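Local coordinates for core protein P7 (Pseudomonas phage phi12, PDB 2Q82) that is a structural protein of the phage core, probably contributing to assembly or stability of the inner viral particle, at residues A[121-124]-A[125-128]. Sequence-based numbering, arbitrary orientation.
Sequences DEQL and VKAN
Successive turns near the C-terminal end of the chain, on helix 112-127, are joined by i to i+4 backbone bonds, which pair D121 with V125, E122 with K126, Q123 with A127 and L124 with N128. The first is weak, V125 N lying 3.3 Å from D121 O. K126 N reaches E122 O at 3.0 Å, with an N-H...O angle of 159°, and A127 N comes to 2.8 Å from Q123 O. The bond of N128 N to L124 O, 2.9 Å long, is more bent at 131°.

Side chains then cover one flank of this turn. E122 leaves the backbone with CG anti to N (chi1 176°) and folds at chi2, which carries its carboxylate forward along the helix, beside V125 and K126. E122 OE2 rests against the K126 aliphatic chain, 3.7 Å from CG, while E122 OE1 approaches V125 CG2 at 4.1 Å. The extended lysine passes the carboxylate obliquely and leaves K126 NZ 4.8 Å from E122 OE2, too far for a salt bridge, though the opposite charges probably attract weakly. Q123 repeats the bent shape of E122, and its amide NE2 comes within 4.1 Å of K126 CB and CD, the two chains crossing at about a right angle. The carboxylate and the amide thus meet different sides of the lysine methylenes.

E122 also touches L15, Q16 and L19, so it links this turn to the N-terminal helix 15-23, whereas the other residues of the two segments are exposed. Consecutive i to i+4 bonding of this kind is that of an alpha-helix, here the C-terminal one, far from the centre of a domain built on a parallel five-stranded sheet.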
ATOM      1  N   ASP A 121      27.439 -12.300  -7.417  1.00 24.13           N
ATOM      2  CA  ASP A 121      28.000 -13.049  -8.536  1.00 25.85           C
ATOM      3  C   ASP A 121      27.754 -12.328  -9.851  1.00 26.84           C
ATOM      4  O   ASP A 121      28.621 -12.291 -10.720  1.00 25.80           O
ATOM      5  CB  ASP A 121      27.387 -14.441  -8.635  1.00 24.51           C
ATOM      6  CG  ASP A 121      27.815 -15.355  -7.504  1.00 24.76           C
ATOM      7  OD1 ASP A 121      28.798 -15.038  -6.805  1.00 23.56           O
ATOM      8  OD2 ASP A 121      27.167 -16.406  -7.330  1.00 23.90           O
ATOM      9  N   GLU A 122      26.576 -11.750 -10.007  1.00 27.22           N
ATOM     10  CA  GLU A 122      26.278 -11.077 -11.260  1.00 30.14           C
ATOM     11  C   GLU A 122      27.105  -9.818 -11.401  1.00 30.01           C
ATOM     12  O   GLU A 122      27.417  -9.376 -12.506  1.00 28.88           O
ATOM     13  CB  GLU A 122      24.790 -10.766 -11.336  1.00 32.42           C
ATOM     14  CG  GLU A 122      24.363  -9.985 -12.557  1.00 39.02           C
ATOM     15  CD  GLU A 122      24.805 -10.600 -13.889  1.00 42.78           C
ATOM     16  OE1 GLU A 122      24.849 -11.845 -14.021  1.00 43.83           O
ATOM     17  OE2 GLU A 122      25.082  -9.812 -14.819  1.00 45.74           O
ATOM     18  N   GLN A 123      27.488  -9.258 -10.266  1.00 30.48           N
ATOM     19  CA  GLN A 123      28.283  -8.060 -10.269  1.00 32.20           C
ATOM     20  C   GLN A 123      29.712  -8.378 -10.747  1.00 29.31           C
ATOM     21  O   GLN A 123      30.341  -7.561 -11.410  1.00 27.22           O
ATOM     22  CB  GLN A 123      28.252  -7.446  -8.868  1.00 38.51           C
ATOM     23  CG  GLN A 123      29.071  -6.195  -8.707  1.00 49.56           C
ATOM     24  CD  GLN A 123      28.907  -5.212  -9.859  1.00 55.23           C
ATOM     25  OE1 GLN A 123      29.884  -4.612 -10.300  1.00 58.00           O
ATOM     26  NE2 GLN A 123      27.678  -5.039 -10.343  1.00 57.41           N
ATOM     27  N   LEU A 124      30.210  -9.572 -10.428  1.00 25.64           N
ATOM     28  CA  LEU A 124      31.541  -9.990 -10.872  1.00 25.99           C
ATOM     29  C   LEU A 124      31.538 -10.083 -12.390  1.00 26.79           C
ATOM     30  O   LEU A 124      32.505  -9.755 -13.064  1.00 26.84           O
ATOM     31  CB  LEU A 124      31.893 -11.374 -10.338  1.00 25.28           C
ATOM     32  CG  LEU A 124      32.068 -11.560  -8.839  1.00 25.55           C
ATOM     33  CD1 LEU A 124      32.461 -12.997  -8.516  1.00 25.65           C
ATOM     34  CD2 LEU A 124      33.118 -10.593  -8.359  1.00 26.65           C
ATOM     35  N   VAL A 125      30.424 -10.572 -12.907  1.00 26.91           N
ATOM     36  CA  VAL A 125      30.250 -10.749 -14.338  1.00 30.02           C
ATOM     37  C   VAL A 125      30.322  -9.397 -15.020  1.00 32.92           C
ATOM     38  O   VAL A 125      30.987  -9.210 -16.042  1.00 33.57           O
ATOM     39  CB  VAL A 125      28.894 -11.316 -14.619  1.00 28.33           C
ATOM     40  CG1 VAL A 125      28.626 -11.311 -16.106  1.00 31.33           C
ATOM     41  CG2 VAL A 125      28.809 -12.701 -14.055  1.00 29.42           C
ATOM     42  N   LYS A 126      29.565  -8.489 -14.435  1.00 35.91           N
ATOM     43  CA  LYS A 126      29.484  -7.134 -14.936  1.00 38.75           C
ATOM     44  C   LYS A 126      30.805  -6.459 -14.839  1.00 35.58           C
ATOM     45  O   LYS A 126      31.168  -5.710 -15.723  1.00 32.53           O
ATOM     46  CB  LYS A 126      28.478  -6.306 -14.134  1.00 47.24           C
ATOM     47  CG  LYS A 126      27.059  -6.768 -14.365  1.00 62.13           C
ATOM     48  CD  LYS A 126      25.987  -5.718 -14.065  1.00 73.65           C
ATOM     49  CE  LYS A 126      24.674  -6.087 -14.782  1.00 79.18           C
ATOM     50  NZ  LYS A 126      23.504  -5.330 -14.278  1.00 82.57           N
ATOM     51  N   ALA A 127      31.542  -6.699 -13.764  1.00 31.69           N
ATOM     52  CA  ALA A 127      32.826  -6.059 -13.608  1.00 32.24           C
ATOM     53  C   ALA A 127      33.843  -6.655 -14.562  1.00 34.02           C
ATOM     54  O   ALA A 127      34.827  -6.013 -14.909  1.00 32.84           O
ATOM     55  CB  ALA A 127      33.299  -6.196 -12.188  1.00 30.39           C
ATOM     56  N   ASN A 128      33.612  -7.892 -14.978  1.00 39.76           N
ATOM     57  CA  ASN A 128      34.549  -8.538 -15.875  1.00 48.49           C
ATOM     58  C   ASN A 128      34.342  -8.168 -17.334  1.00 55.53           C
ATOM     59  O   ASN A 128      35.158  -8.534 -18.160  1.00 54.77           O
ATOM     60  CB  ASN A 128      34.465 -10.063 -15.739  1.00 45.15           C
ATOM     61  CG  ASN A 128      35.786 -10.755 -16.066  1.00 47.33           C
ATOM     62  OD1 ASN A 128      36.853 -10.272 -15.689  1.00 48.18           O
ATOM     63  ND2 ASN A 128      35.716 -11.902 -16.749  1.00 45.71           N
TER